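Local coordinates for putative ABC-transporter ATP-binding protein (Alicyclobacillus acidocaldarius, PDB 1Z47) that probably binds and hydrolyses ATP as the nucleotide-binding subunit of an ABC transporter thought to import sulfate, at residues G90-N95 and L167-P172; A213-V218 and F227-E232. All blocks are in the same frame, centred on the assembly; numbering follows the deposited sequence.

Contact 1. Residues G90-N95 and L167-P172; sequences GLVFQN and LLFDEP
Val92 and Phe169 stand next to each other on the same face of two parallel strands and make the apolar centre. Val92 CB sits 3.6 Å from Phe169 CD2, while CG2 leans over the ring off-centre, 4.2 Å from its centroid. On the other face of the sheet Phe93 meets Asp170. With CG beside the backbone N (chi1 -79°), the Phe93 ring leans towards the neighbouring strand, back in the direction of Leu168, and takes Asp170 CB squarely over its face, 3.7 Å from the centroid, in a CH-pi contact. Its edge meets the backbone of Leu168, CE1 being 3.5 Å from Leu168 O. With an alanine here in place of Phe93, Asp170 CB would probably lose the ring it rests on, and a gap would open beside Leu168.

The backbones are joined by a regular ladder. Leu168 N donates to Gly90 O (3.0 Å), and Val92 N donates to Leu168 O (3.0 Å). The third bond, Asp170 N to Val92 O, is longer at 3.3 Å, its donor tilted 32° from the carbonyl plane where the strands give out. Beyond it, water 1 donates to Asp170 OD1 (2.8 Å) and weakly accepts from Asn95 N, tying the carboxylate to the turn after Phe93. By sequence, LLFDEP fits the Walker B motif of ABC ATPases and Gln94 is probably the Q-loop glutamine, so the ladder would set these two elements next to each other.

The pair is sandwiched between helices. Helix 148-160 covers the Val92 and Phe169 face through Ala159 and Leu156, and helix 54-62 covers the Phe93 face, with Leu58 touching both Phe93 and Asp170. Strand 198-203 continues the sheet beyond 167-170.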
ATOM      1  N   GLY B  90      -9.776 -19.663  15.442  1.00 48.70           N
ATOM      2  CA  GLY B  90      -8.599 -20.152  14.749  1.00 49.63           C
ATOM      3  C   GLY B  90      -7.641 -19.005  14.481  1.00 48.28           C
ATOM      4  O   GLY B  90      -8.084 -17.893  14.225  1.00 46.56           O
ATOM      5  N   LEU B  91      -6.339 -19.273  14.526  1.00 47.03           N
ATOM      6  CA  LEU B  91      -5.335 -18.237  14.303  1.00 51.01           C
ATOM      7  C   LEU B  91      -4.523 -18.315  13.007  1.00 51.29           C
ATOM      8  O   LEU B  91      -3.989 -19.364  12.650  1.00 51.93           O
ATOM      9  CB  LEU B  91      -4.361 -18.227  15.476  1.00 52.69           C
ATOM     10  CG  LEU B  91      -4.829 -17.730  16.846  1.00 56.53           C
ATOM     11  CD1 LEU B  91      -6.300 -18.000  17.067  1.00 56.60           C
ATOM     12  CD2 LEU B  91      -3.977 -18.402  17.907  1.00 55.84           C
ATOM     13  N   VAL B  92      -4.435 -17.185  12.314  1.00 50.75           N
ATOM     14  CA  VAL B  92      -3.636 -17.059  11.089  1.00 52.03           C
ATOM     15  C   VAL B  92      -2.747 -15.847  11.412  1.00 52.29           C
ATOM     16  O   VAL B  92      -3.033 -14.707  11.020  1.00 47.14           O
ATOM     17  CB  VAL B  92      -4.509 -16.753   9.845  1.00 55.31           C
ATOM     18  CG1 VAL B  92      -3.656 -16.826   8.585  1.00 53.32           C
ATOM     19  CG2 VAL B  92      -5.678 -17.736   9.757  1.00 54.26           C
ATOM     20  N   PHE B  93      -1.693 -16.106  12.175  1.00 54.52           N
ATOM     21  CA  PHE B  93      -0.772 -15.059  12.621  1.00 62.19           C
ATOM     22  C   PHE B  93       0.576 -15.035  11.910  1.00 67.13           C
ATOM     23  O   PHE B  93       1.027 -16.041  11.362  1.00 66.49           O
ATOM     24  CB  PHE B  93      -0.508 -15.215  14.125  1.00 60.27           C
ATOM     25  CG  PHE B  93      -1.608 -14.688  15.013  1.00 60.72           C
ATOM     26  CD1 PHE B  93      -2.939 -14.692  14.594  1.00 57.49           C
ATOM     27  CD2 PHE B  93      -1.309 -14.239  16.304  1.00 60.66           C
ATOM     28  CE1 PHE B  93      -3.958 -14.258  15.447  1.00 57.37           C
ATOM     29  CE2 PHE B  93      -2.321 -13.801  17.168  1.00 58.89           C
ATOM     30  CZ  PHE B  93      -3.648 -13.815  16.735  1.00 60.03           C
ATOM     31  N   GLN B  94       1.216 -13.868  11.936  1.00 74.49           N
ATOM     32  CA  GLN B  94       2.539 -13.707  11.343  1.00 81.86           C
ATOM     33  C   GLN B  94       3.477 -14.342  12.375  1.00 84.27           C
ATOM     34  O   GLN B  94       4.594 -14.757  12.062  1.00 86.16           O
ATOM     35  CB  GLN B  94       2.874 -12.215  11.170  1.00 84.90           C
ATOM     36  CG  GLN B  94       4.125 -11.938  10.322  1.00 90.21           C
ATOM     37  CD  GLN B  94       4.540 -10.473  10.322  1.00 91.61           C
ATOM     38  OE1 GLN B  94       3.751  -9.586   9.998  1.00 94.98           O
ATOM     39  NE2 GLN B  94       5.791 -10.218  10.680  1.00 94.06           N
ATOM     40  N   ASN B  95       2.980 -14.413  13.610  1.00 86.51           N
ATOM     41  CA  ASN B  95       3.681 -14.978  14.765  1.00 88.85           C
ATOM     42  C   ASN B  95       3.799 -16.495  14.618  1.00 89.65           C
ATOM     43  O   ASN B  95       4.586 -17.151  15.303  1.00 89.73           O
ATOM     44  CB  ASN B  95       2.882 -14.632  16.031  1.00 90.95           C
ATOM     45  CG  ASN B  95       3.481 -15.216  17.297  1.00 92.41           C
ATOM     46  OD1 ASN B  95       3.656 -16.428  17.423  1.00 93.40           O
ATOM     47  ND2 ASN B  95       3.783 -14.349  18.253  1.00 94.06           N
ATOM     48  N   LEU B 167     -12.250 -16.472  13.253  1.00 40.57           N
ATOM     49  CA  LEU B 167     -10.996 -16.509  12.525  1.00 39.98           C
ATOM     50  C   LEU B 167     -10.284 -15.162  12.797  1.00 33.61           C
ATOM     51  O   LEU B 167     -10.866 -14.098  12.549  1.00 38.77           O
ATOM     52  CB  LEU B 167     -11.319 -16.680  11.041  1.00 37.67           C
ATOM     53  CG  LEU B 167     -10.332 -17.389  10.113  1.00 46.90           C
ATOM     54  CD1 LEU B 167     -10.034 -18.796  10.629  1.00 46.29           C
ATOM     55  CD2 LEU B 167     -10.941 -17.457   8.712  1.00 39.28           C
ATOM     56  N   LEU B 168      -9.068 -15.223  13.337  1.00 30.50           N
ATOM     57  CA  LEU B 168      -8.281 -14.021  13.642  1.00 32.22           C
ATOM     58  C   LEU B 168      -7.005 -13.877  12.795  1.00 36.85           C
ATOM     59  O   LEU B 168      -6.161 -14.784  12.767  1.00 38.83           O
ATOM     60  CB  LEU B 168      -7.892 -14.029  15.115  1.00 35.86           C
ATOM     61  CG  LEU B 168      -9.071 -14.222  16.080  1.00 37.12           C
ATOM     62  CD1 LEU B 168      -8.562 -14.225  17.511  1.00 35.58           C
ATOM     63  CD2 LEU B 168     -10.096 -13.113  15.853  1.00 37.50           C
ATOM     64  N   PHE B 169      -6.833 -12.724  12.139  1.00 35.93           N
ATOM     65  CA  PHE B 169      -5.630 -12.504  11.313  1.00 38.74           C
ATOM     66  C   PHE B 169      -4.764 -11.400  11.911  1.00 39.43           C
ATOM     67  O   PHE B 169      -5.248 -10.291  12.111  1.00 37.75           O
ATOM     68  CB  PHE B 169      -6.022 -12.097   9.887  1.00 35.62           C
ATOM     69  CG  PHE B 169      -6.806 -13.140   9.148  1.00 36.14           C
ATOM     70  CD1 PHE B 169      -8.160 -13.323   9.402  1.00 37.76           C
ATOM     71  CD2 PHE B 169      -6.181 -13.959   8.211  1.00 39.22           C
ATOM     72  CE1 PHE B 169      -8.884 -14.306   8.735  1.00 42.25           C
ATOM     73  CE2 PHE B 169      -6.889 -14.949   7.535  1.00 37.21           C
ATOM     74  CZ  PHE B 169      -8.245 -15.124   7.798  1.00 43.35           C
ATOM     75  N   ASP B 170      -3.506 -11.689  12.221  1.00 38.20           N
ATOM     76  CA  ASP B 170      -2.636 -10.644  12.754  1.00 48.43           C
ATOM     77  C   ASP B 170      -1.570 -10.252  11.725  1.00 52.69           C
ATOM     78  O   ASP B 170      -0.435 -10.736  11.798  1.00 54.24           O
ATOM     79  CB  ASP B 170      -1.952 -11.105  14.036  1.00 47.19           C
ATOM     80  CG  ASP B 170      -1.287  -9.959  14.792  1.00 53.92           C
ATOM     81  OD1 ASP B 170      -0.598 -10.245  15.795  1.00 58.23           O
ATOM     82  OD2 ASP B 170      -1.451  -8.771  14.404  1.00 51.51           O
ATOM     83  N   GLU B 171      -1.950  -9.393  10.770  1.00 55.16           N
ATOM     84  CA  GLU B 171      -1.049  -8.899   9.717  1.00 59.06           C
ATOM     85  C   GLU B 171      -0.169 -10.022   9.177  1.00 60.90           C
ATOM     86  O   GLU B 171       1.044  -9.854   9.011  1.00 57.29           O
ATOM     87  CB  GLU B 171      -0.149  -7.781  10.265  1.00 61.31           C
ATOM     88  CG  GLU B 171       0.845  -8.267  11.315  1.00 71.04           C
ATOM     89  CD  GLU B 171       1.893  -7.233  11.695  1.00 79.87           C
ATOM     90  OE1 GLU B 171       2.665  -6.792  10.805  1.00 81.34           O
ATOM     91  OE2 GLU B 171       1.946  -6.872  12.894  1.00 83.03           O
ATOM     92  N   PRO B 172      -0.772 -11.188   8.885  1.00 62.77           N
ATOM     93  CA  PRO B 172      -0.003 -12.327   8.369  1.00 65.82           C
ATOM     94  C   PRO B 172       0.711 -12.092   7.032  1.00 67.48           C
ATOM     95  O   PRO B 172       1.613 -12.844   6.662  1.00 65.85           O
ATOM     96  CB  PRO B 172      -1.058 -13.429   8.269  1.00 64.02           C
ATOM     97  CG  PRO B 172      -2.303 -12.647   7.913  1.00 63.26           C
ATOM     98  CD  PRO B 172      -2.218 -11.481   8.875  1.00 61.47           C
TER
HETATM   99  O   HOH W   1       1.155 -12.173  14.873  1.00 51.40           O

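Contact 2. Residues A213-V218 and F227-E232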
ATOM      1  N   ALA B 213     -13.269  -5.317   4.442  1.00 37.57           N
ATOM      2  CA  ALA B 213     -14.147  -5.390   5.619  1.00 36.57           C
ATOM      3  C   ALA B 213     -15.618  -5.036   5.413  1.00 33.14           C
ATOM      4  O   ALA B 213     -15.963  -4.183   4.581  1.00 34.94           O
ATOM      5  CB  ALA B 213     -13.570  -4.536   6.739  1.00 36.26           C
ATOM      6  N   ASP B 214     -16.481  -5.715   6.171  1.00 37.82           N
ATOM      7  CA  ASP B 214     -17.919  -5.428   6.148  1.00 33.81           C
ATOM      8  C   ASP B 214     -18.082  -4.134   6.949  1.00 33.11           C
ATOM      9  O   ASP B 214     -18.785  -3.217   6.526  1.00 41.32           O
ATOM     10  CB  ASP B 214     -18.693  -6.576   6.789  1.00 39.11           C
ATOM     11  CG  ASP B 214     -18.630  -7.845   5.951  1.00 32.04           C
ATOM     12  OD1 ASP B 214     -18.306  -8.909   6.502  1.00 40.56           O
ATOM     13  OD2 ASP B 214     -18.919  -7.747   4.752  1.00 36.68           O
ATOM     14  N   ARG B 215     -17.425  -4.081   8.101  1.00 32.82           N
ATOM     15  CA  ARG B 215     -17.397  -2.883   8.948  1.00 38.26           C
ATOM     16  C   ARG B 215     -15.992  -2.692   9.520  1.00 37.42           C
ATOM     17  O   ARG B 215     -15.248  -3.649   9.765  1.00 34.43           O
ATOM     18  CB  ARG B 215     -18.412  -2.942  10.102  1.00 34.88           C
ATOM     19  CG  ARG B 215     -19.866  -2.715   9.646  1.00 40.86           C
ATOM     20  CD  ARG B 215     -20.774  -2.528  10.834  1.00 43.99           C
ATOM     21  NE  ARG B 215     -20.778  -3.711  11.684  1.00 42.35           N
ATOM     22  CZ  ARG B 215     -21.160  -3.718  12.949  1.00 46.19           C
ATOM     23  NH1 ARG B 215     -21.568  -2.584  13.525  1.00 45.15           N
ATOM     24  NH2 ARG B 215     -21.150  -4.855  13.632  1.00 40.98           N
ATOM     25  N   VAL B 216     -15.655  -1.439   9.763  1.00 39.51           N
ATOM     26  CA  VAL B 216     -14.335  -1.078  10.256  1.00 38.40           C
ATOM     27  C   VAL B 216     -14.392  -0.470  11.646  1.00 37.69           C
ATOM     28  O   VAL B 216     -15.204   0.430  11.905  1.00 40.06           O
ATOM     29  CB  VAL B 216     -13.703  -0.047   9.297  1.00 39.72           C
ATOM     30  CG1 VAL B 216     -12.284   0.320   9.743  1.00 37.83           C
ATOM     31  CG2 VAL B 216     -13.706  -0.613   7.882  1.00 43.22           C
ATOM     32  N   LEU B 217     -13.538  -0.977  12.530  1.00 33.20           N
ATOM     33  CA  LEU B 217     -13.421  -0.463  13.874  1.00 34.96           C
ATOM     34  C   LEU B 217     -12.152   0.429  13.908  1.00 35.91           C
ATOM     35  O   LEU B 217     -11.023  -0.068  13.928  1.00 36.35           O
ATOM     36  CB  LEU B 217     -13.280  -1.611  14.872  1.00 36.51           C
ATOM     37  CG  LEU B 217     -13.386  -1.149  16.321  1.00 39.80           C
ATOM     38  CD1 LEU B 217     -14.856  -0.892  16.638  1.00 44.13           C
ATOM     39  CD2 LEU B 217     -12.833  -2.194  17.258  1.00 43.57           C
ATOM     40  N   VAL B 218     -12.345   1.742  13.890  1.00 35.59           N
ATOM     41  CA  VAL B 218     -11.213   2.663  13.921  1.00 33.24           C
ATOM     42  C   VAL B 218     -10.766   2.897  15.370  1.00 38.29           C
ATOM     43  O   VAL B 218     -11.548   3.317  16.244  1.00 37.46           O
ATOM     44  CB  VAL B 218     -11.585   4.001  13.240  1.00 35.79           C
ATOM     45  CG1 VAL B 218     -10.327   4.830  12.938  1.00 31.07           C
ATOM     46  CG2 VAL B 218     -12.368   3.727  11.977  1.00 37.34           C
ATOM     47  N   PHE B 227     -17.242   2.890  14.387  1.00 38.01           N
ATOM     48  CA  PHE B 227     -17.418   1.503  13.986  1.00 41.98           C
ATOM     49  C   PHE B 227     -18.528   1.540  12.952  1.00 43.24           C
ATOM     50  O   PHE B 227     -19.697   1.701  13.291  1.00 45.95           O
ATOM     51  CB  PHE B 227     -17.797   0.673  15.220  1.00 44.25           C
ATOM     52  CG  PHE B 227     -17.904  -0.810  14.963  1.00 45.81           C
ATOM     53  CD1 PHE B 227     -17.045  -1.448  14.059  1.00 46.33           C
ATOM     54  CD2 PHE B 227     -18.848  -1.573  15.647  1.00 47.20           C
ATOM     55  CE1 PHE B 227     -17.132  -2.829  13.842  1.00 47.40           C
ATOM     56  CE2 PHE B 227     -18.943  -2.954  15.434  1.00 50.62           C
ATOM     57  CZ  PHE B 227     -18.081  -3.578  14.529  1.00 49.80           C
ATOM     58  N   GLY B 228     -18.155   1.452  11.680  1.00 41.39           N
ATOM     59  CA  GLY B 228     -19.136   1.511  10.618  1.00 41.51           C
ATOM     60  C   GLY B 228     -18.667   0.897   9.311  1.00 44.27           C
ATOM     61  O   GLY B 228     -17.547   0.386   9.219  1.00 41.44           O
ATOM     62  N   THR B 229     -19.528   0.947   8.295  1.00 40.59           N
ATOM     63  CA  THR B 229     -19.195   0.402   6.993  1.00 41.58           C
ATOM     64  C   THR B 229     -18.176   1.290   6.304  1.00 44.10           C
ATOM     65  O   THR B 229     -17.982   2.437   6.694  1.00 42.54           O
ATOM     66  CB  THR B 229     -20.394   0.360   6.075  1.00 40.37           C
ATOM     67  OG1 THR B 229     -20.766   1.700   5.758  1.00 40.37           O
ATOM     68  CG2 THR B 229     -21.575  -0.386   6.731  1.00 42.46           C
ATOM     69  N   PRO B 230     -17.517   0.771   5.258  1.00 43.29           N
ATOM     70  CA  PRO B 230     -16.514   1.535   4.514  1.00 45.47           C
ATOM     71  C   PRO B 230     -17.083   2.879   4.072  1.00 49.12           C
ATOM     72  O   PRO B 230     -16.425   3.918   4.178  1.00 50.63           O
ATOM     73  CB  PRO B 230     -16.212   0.624   3.320  1.00 46.28           C
ATOM     74  CG  PRO B 230     -16.266  -0.727   3.939  1.00 40.23           C
ATOM     75  CD  PRO B 230     -17.541  -0.631   4.796  1.00 47.23           C
ATOM     76  N   GLU B 231     -18.314   2.858   3.573  1.00 47.26           N
ATOM     77  CA  GLU B 231     -18.931   4.084   3.119  1.00 44.82           C
ATOM     78  C   GLU B 231     -19.189   4.991   4.311  1.00 42.95           C
ATOM     79  O   GLU B 231     -18.934   6.187   4.239  1.00 46.36           O
ATOM     80  CB  GLU B 231     -20.234   3.803   2.373  1.00 47.86           C
ATOM     81  CG  GLU B 231     -20.749   5.044   1.670  1.00 57.78           C
ATOM     82  CD  GLU B 231     -22.036   4.810   0.914  1.00 62.38           C
ATOM     83  OE1 GLU B 231     -22.623   5.808   0.430  1.00 62.07           O
ATOM     84  OE2 GLU B 231     -22.451   3.636   0.805  1.00 63.14           O
ATOM     85  N   GLU B 232     -19.666   4.411   5.408  1.00 39.78           N
ATOM     86  CA  GLU B 232     -19.931   5.184   6.599  1.00 44.28           C
ATOM     87  C   GLU B 232     -18.681   5.934   7.069  1.00 45.43           C
ATOM     88  O   GLU B 232     -18.694   7.168   7.167  1.00 41.94           O
ATOM     89  CB  GLU B 232     -20.475   4.276   7.712  1.00 46.51           C
ATOM     90  CG  GLU B 232     -21.987   4.041   7.564  1.00 49.70           C
ATOM     91  CD  GLU B 232     -22.566   2.971   8.480  1.00 50.84           C
ATOM     92  OE1 GLU B 232     -23.805   2.787   8.426  1.00 53.60           O
ATOM     93  OE2 GLU B 232     -21.816   2.316   9.240  1.00 45.91           O
TER
HETATM   94  O   HOH W   2     -21.708   0.003  12.897  1.00 48.78           O
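The Phe227 side chain runs out with CG opposite the backbone N (chi1 -175°), and Arg215 bends at chi3 (-61°); together these torsions lay the guanidinium against the ring across a beta hairpin. Phe227 CE2 covers one face of the guanidinium toward its rim, 3.4 Å from Arg215 CZ, with the two planes 37° apart. Leu217 CD1 also reaches the ring, obliquely, at 3.4 Å from Phe227 CD1. The remaining nitrogens are engaged too: NE forms a salt bridge with Glu42, and NH2 bonds to Gln37 O.

Val216 and Gly228 are the hydrogen-bonded antiparallel pair beneath these side chains. Val216 N gives a short bond to Gly228 O (2.7 Å), and Gly228 N returns a longer one to Val216 O (3.1 Å). Gly228 suits its place, since a CB there would run into Glu232 OE2.

The hairpin leads straight into helix 230-235 through a capping box: Thr229 N donates to Glu232 OE2 (2.8 Å) from above the carboxylate plane, and Glu232 N donates back to Thr229 OG1 (2.9 Å). Pro230, first in the helix, sets CD against Asp214 O and also touches Leu210 of helix 206-212. Last, water 2 lies in the guanidinium plane at its edge, accepting from Arg215 NH1 and donating to Phe227 O, 2.7 Å from each.

In the fold
Each contact joins an edge strand of one six-strand mixed sheet to its inner neighbour, at opposite ends of the sheet. Strand 89-93 is parallel to 166-170 in contact 1, whereas 223-228 turns back against 215-220 in contact 2. Their centres are 20 Å apart and their nearest atoms about 11 Å apart, so they do not touch; strands 198-203 and 43-47 run between them. Strand 43-47 leads into the sequence that fits a Walker A P-loop, the probable nucleotide site. Contact 1 reaches that loop directly through the side chain of Asp170, while in contact 2 Leu217 comes near it without touching.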